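Local coordinates for protein peptide methionine sulfoxide reductase msrA/msrB (PDB 3BQG) that probably reduces methionine sulfoxide in proteins and peptides back to methionine, as the MsrA domain of the multifunctional enzyme PilB, captured in a sulfenic acid form, at residues V99-T102 / E106-V109; A108-A113 / V127-L132. The protein carries 1 engineered substitution. One frame throughout, in Å; residues are numbered along the deposited sequence.

Interaction 1: residues V99-T102 / E106-V109; sequences VYYT and EKAV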
loop_
_atom_site.group_PDB
_atom_site.type_symbol
_atom_site.label_atom_id
_atom_site.label_comp_id
_atom_site.label_asym_id
_atom_site.label_seq_id
_atom_site.Cartn_x
_atom_site.Cartn_y
_atom_site.Cartn_z
ATOM N N VAL A 99 0.139 6.574 2.511
ATOM C CA VAL A 99 0.997 6.660 1.335
ATOM C C VAL A 99 2.285 7.300 1.879
ATOM O O VAL A 99 2.232 8.386 2.461
ATOM C CB VAL A 99 0.370 7.580 0.249
ATOM C CG1 VAL A 99 1.326 7.714 -0.933
ATOM C CG2 VAL A 99 -0.988 7.008 -0.207
ATOM N N TYR A 100 3.426 6.637 1.710
ATOM C CA TYR A 100 4.687 7.173 2.215
ATOM C C TYR A 100 5.655 7.393 1.064
ATOM O O TYR A 100 5.810 6.547 0.188
ATOM C CB TYR A 100 5.283 6.232 3.271
ATOM C CG TYR A 100 4.264 5.781 4.301
ATOM C CD1 TYR A 100 3.556 6.709 5.071
ATOM C CD2 TYR A 100 3.970 4.428 4.468
ATOM C CE1 TYR A 100 2.566 6.288 5.984
ATOM C CE2 TYR A 100 2.989 3.997 5.372
ATOM C CZ TYR A 100 2.292 4.927 6.119
ATOM O OH TYR A 100 1.298 4.480 6.968
ATOM N N TYR A 101 6.330 8.532 1.082
ATOM C CA TYR A 101 7.234 8.894 -0.004
ATOM C C TYR A 101 8.678 9.170 0.411
ATOM O O TYR A 101 8.949 9.528 1.555
ATOM C CB TYR A 101 6.669 10.131 -0.696
ATOM C CG TYR A 101 6.433 11.263 0.274
ATOM C CD1 TYR A 101 7.482 12.092 0.679
ATOM C CD2 TYR A 101 5.180 11.462 0.856
ATOM C CE1 TYR A 101 7.286 13.081 1.637
ATOM C CE2 TYR A 101 4.981 12.448 1.813
ATOM C CZ TYR A 101 6.033 13.254 2.206
ATOM O OH TYR A 101 5.840 14.211 3.174
ATOM N N THR A 102 9.588 9.028 -0.552
ATOM C CA THR A 102 11.010 9.268 -0.341
ATOM C C THR A 102 11.450 10.583 -0.988
ATOM O O THR A 102 12.567 11.051 -0.757
ATOM C CB THR A 102 11.864 8.113 -0.900
ATOM O OG1 THR A 102 11.520 7.882 -2.270
ATOM C CG2 THR A 102 11.616 6.841 -0.101
ATOM N N GLU A 106 6.787 14.897 -3.651
ATOM C CA GLU A 106 5.607 14.055 -3.843
ATOM C C GLU A 106 4.494 14.287 -2.826
ATOM O O GLU A 106 3.358 13.849 -3.029
ATOM C CB GLU A 106 6.018 12.578 -3.846
ATOM C CG GLU A 106 7.048 12.253 -4.920
ATOM C CD GLU A 106 7.428 10.791 -4.974
ATOM O OE1 GLU A 106 7.715 10.205 -3.909
ATOM O OE2 GLU A 106 7.460 10.228 -6.092
ATOM N N LYS A 107 4.810 14.987 -1.740
ATOM C CA LYS A 107 3.813 15.253 -0.709
ATOM C C LYS A 107 2.615 16.024 -1.266
ATOM O O LYS A 107 1.462 15.660 -1.030
ATOM C CB LYS A 107 4.433 16.053 0.443
ATOM C CG LYS A 107 3.533 16.141 1.666
ATOM C CD LYS A 107 4.068 17.116 2.695
ATOM C CE LYS A 107 3.266 17.037 3.985
ATOM N NZ LYS A 107 3.420 15.692 4.617
ATOM N N ALA A 108 2.895 17.099 -1.998
ATOM C CA ALA A 108 1.840 17.927 -2.567
ATOM C C ALA A 108 1.022 17.149 -3.594
ATOM O O ALA A 108 -0.187 17.316 -3.688
ATOM C CB ALA A 108 2.447 19.170 -3.205
ATOM N N VAL A 109 1.681 16.291 -4.363
ATOM C CA VAL A 109 0.974 15.503 -5.363
ATOM C C VAL A 109 0.003 14.540 -4.687
ATOM O O VAL A 109 -1.138 14.378 -5.133
ATOM C CB VAL A 109 1.955 14.707 -6.238
ATOM C CG1 VAL A 109 1.193 13.819 -7.203
ATOM C CG2 VAL A 109 2.837 15.672 -7.014
HETATM O O HOH W 1 8.649 7.965 -3.188
#
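The phenol ring of Y101 lies with one face against the first turn of helix 106-117: the backbone N of K107 stands 4.3 Å above the ring plane, over its centre, and K107 CA is on the same face. Farther out along the ring, K107 CB comes to 3.7 Å from Y101 CZ. E106 CB approaches the ring obliquely, from the Y101 CB end. Polar contact is made beyond the ring, where K107 NZ donates a hydrogen bond of 3.2 Å to Y101 OH. The lysine chain runs extended as far as CE, then bends at its last torsion (chi4 64°), and this turn brings the ammonium group back to the hydroxyl while the methylenes pass alongside it, K107 CG at 3.4 Å from Y101 OH. One residue thus holds the phenol by both its ring and its oxygen.

E106 works at the other end of Y101. Its OE1 packs 3.4 Å from Y101 CB and is joined to the next backbone amide through a water: T102 N donates to the water at 3.0 Å, and the water donates in turn to E106 OE1, at a modelled length too short to be relied on. The carboxylate therefore reaches the backbone just beyond the strand through the water.

Strand 97-101 lies between strands 128-131 and 3-10 in the mixed sheet. Y101 also packs on N129 and P131 of the former, while E106 touches L68 of helix 68-78. The contact thus joins the N-terminal part of helix 106-117 to the end of the preceding strand.

Interaction 2: residues A108-A113 / V127-L132; sequences AVIAAA and VENEPL
I110 and N129 meet in a small apolar-on-polar contact: the flat carboxamide of N129 rests on the branched part of the I110 side chain. I110 CG2 is 3.4 Å from N129 OD1 and 3.5 Å from N129 CG, and I110 CB and CD1 add contacts to the same oxygen, at 3.6 and 3.7 Å from N129 OD1. The two side chains cross at a slant. N129 reaches from strand 128-131 to helix 106-117 because its CG is trans to the main-chain nitrogen (chi1 177°), which sets its amide against the helix flank. A111 joins at the margin through its methyl, whose CB lies 3.8 Å from N129 ND2.

Polar bonding between the two segments is lacking. A111 N and N129 ND2 are 3.5 Å apart, but both are donors and do not bond to each other. The closeness is consistent with a shared neighbour: K107 O, one helical turn back, lies near A111 N and also takes a weak hydrogen bond from N129 ND2. The nitrogen end of the amide thus appears to be drawn to the helix backbone, with the oxygen end facing I110. N129 OD1 is buried here among carbon atoms and has no polar partner in the model. A lone buried carbonyl probably carries some energetic cost.

I110 also packs on V99 of strand 97-101, and N129 on Y101 of the same strand, so strand 97-101 adjoins the contact as well. E128, turned from the helix, forms a salt bridge with R96. Helix 106-117 linking the parallel strands 97-101 and 128-131 and packing on both is the signature of a beta-alpha-beta crossover, here at the margin of the mixed sheet of the MsrA domain, with 128-131 an edge strand within this chain.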
loop_
_atom_site.group_PDB
_atom_site.type_symbol
_atom_site.label_atom_id
_atom_site.label_comp_id
_atom_site.label_asym_id
_atom_site.label_seq_id
_atom_site.Cartn_x
_atom_site.Cartn_y
_atom_site.Cartn_z
ATOM N N ALA A 108 2.895 17.099 -1.998
ATOM C CA ALA A 108 1.840 17.927 -2.567
ATOM C C ALA A 108 1.022 17.149 -3.594
ATOM O O ALA A 108 -0.187 17.316 -3.688
ATOM C CB ALA A 108 2.447 19.170 -3.205
ATOM N N VAL A 109 1.681 16.291 -4.363
ATOM C CA VAL A 109 0.974 15.503 -5.363
ATOM C C VAL A 109 0.003 14.540 -4.687
ATOM O O VAL A 109 -1.138 14.378 -5.133
ATOM C CB VAL A 109 1.955 14.707 -6.238
ATOM C CG1 VAL A 109 1.193 13.819 -7.203
ATOM C CG2 VAL A 109 2.837 15.672 -7.014
ATOM N N ILE A 110 0.456 13.910 -3.605
ATOM C CA ILE A 110 -0.373 12.965 -2.867
ATOM C C ILE A 110 -1.557 13.666 -2.206
ATOM O O ILE A 110 -2.673 13.157 -2.240
ATOM C CB ILE A 110 0.470 12.223 -1.811
ATOM C CG1 ILE A 110 1.571 11.426 -2.521
ATOM C CG2 ILE A 110 -0.415 11.299 -0.976
ATOM C CD1 ILE A 110 2.569 10.790 -1.579
ATOM N N ALA A 111 -1.320 14.841 -1.626
ATOM C CA ALA A 111 -2.384 15.607 -0.972
ATOM C C ALA A 111 -3.470 16.034 -1.964
ATOM O O ALA A 111 -4.662 16.014 -1.642
ATOM C CB ALA A 111 -1.804 16.835 -0.283
ATOM N N ALA A 112 -3.057 16.420 -3.168
ATOM C CA ALA A 112 -4.002 16.841 -4.197
ATOM C C ALA A 112 -4.865 15.657 -4.619
ATOM O O ALA A 112 -6.065 15.807 -4.879
ATOM C CB ALA A 112 -3.247 17.401 -5.409
ATOM N N ALA A 113 -4.250 14.481 -4.698
ATOM C CA ALA A 113 -4.975 13.275 -5.081
ATOM C C ALA A 113 -6.008 12.934 -4.007
ATOM O O ALA A 113 -7.117 12.507 -4.315
ATOM C CB ALA A 113 -4.006 12.109 -5.273
ATOM N N VAL A 127 -6.482 8.573 5.293
ATOM C CA VAL A 127 -5.235 8.030 4.753
ATOM C C VAL A 127 -4.036 8.904 5.135
ATOM O O VAL A 127 -4.076 10.124 4.976
ATOM C CB VAL A 127 -5.308 7.933 3.205
ATOM C CG1 VAL A 127 -3.982 7.421 2.640
ATOM C CG2 VAL A 127 -6.455 7.020 2.800
ATOM N N GLU A 128 -2.973 8.282 5.640
ATOM C CA GLU A 128 -1.761 9.014 6.019
ATOM C C GLU A 128 -0.992 9.453 4.767
ATOM O O GLU A 128 -1.035 8.790 3.735
ATOM C CB GLU A 128 -0.846 8.140 6.902
ATOM C CG GLU A 128 -1.451 7.794 8.259
ATOM C CD GLU A 128 -0.514 7.014 9.171
ATOM O OE1 GLU A 128 0.363 6.278 8.676
ATOM O OE2 GLU A 128 -0.668 7.123 10.399
ATOM N N ASN A 129 -0.296 10.579 4.881
ATOM C CA ASN A 129 0.503 11.147 3.798
ATOM C C ASN A 129 1.737 11.738 4.474
ATOM O O ASN A 129 1.702 12.863 4.966
ATOM C CB ASN A 129 -0.284 12.260 3.086
ATOM C CG ASN A 129 0.518 12.938 1.984
ATOM O OD1 ASN A 129 1.577 12.453 1.581
ATOM N ND2 ASN A 129 0.004 14.054 1.477
ATOM N N GLU A 130 2.824 10.980 4.505
ATOM C CA GLU A 130 4.027 11.459 5.173
ATOM C C GLU A 130 5.279 10.755 4.662
ATOM O O GLU A 130 5.195 9.724 3.992
ATOM C CB GLU A 130 3.875 11.258 6.686
ATOM C CG GLU A 130 3.856 9.805 7.116
ATOM C CD GLU A 130 3.460 9.631 8.570
ATOM O OE1 GLU A 130 3.882 8.631 9.188
ATOM O OE2 GLU A 130 2.714 10.486 9.090
ATOM N N PRO A 131 6.466 11.302 4.975
ATOM C CA PRO A 131 7.713 10.689 4.516
ATOM C C PRO A 131 7.865 9.246 4.991
ATOM O O PRO A 131 7.333 8.871 6.038
ATOM C CB PRO A 131 8.792 11.583 5.132
ATOM C CG PRO A 131 8.096 12.894 5.354
ATOM C CD PRO A 131 6.745 12.453 5.853
ATOM N N LEU A 132 8.566 8.435 4.207
ATOM C CA LEU A 132 8.832 7.064 4.612
ATOM C C LEU A 132 9.961 7.200 5.627
ATOM O O LEU A 132 11.049 7.669 5.285
ATOM C CB LEU A 132 9.316 6.214 3.441
ATOM C CG LEU A 132 9.753 4.802 3.868
ATOM C CD1 LEU A 132 8.536 3.884 3.950
ATOM C CD2 LEU A 132 10.770 4.253 2.891
#

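Overall arrangement
Followed from the N terminus, the chain leaves strand 97-101 and turns through residues 102-105 into helix 106-117; interaction 1 closes this short loop. The helix then carries the chain back along the sheet, and interaction 2 closes the longer excursion from A108-A113 to V127-L132, which includes the end of the helix and the connection to strand 128-131. The loops follow one another, meeting at A108 and V109, which both contacts share. Their centres lie about 5 Å apart, and the two strands are neighbours in the sheet. Together, 99-102/106-109 and 108-113/127-132 fasten the N-terminal half of one helix to both strands of a beta-alpha-beta unit.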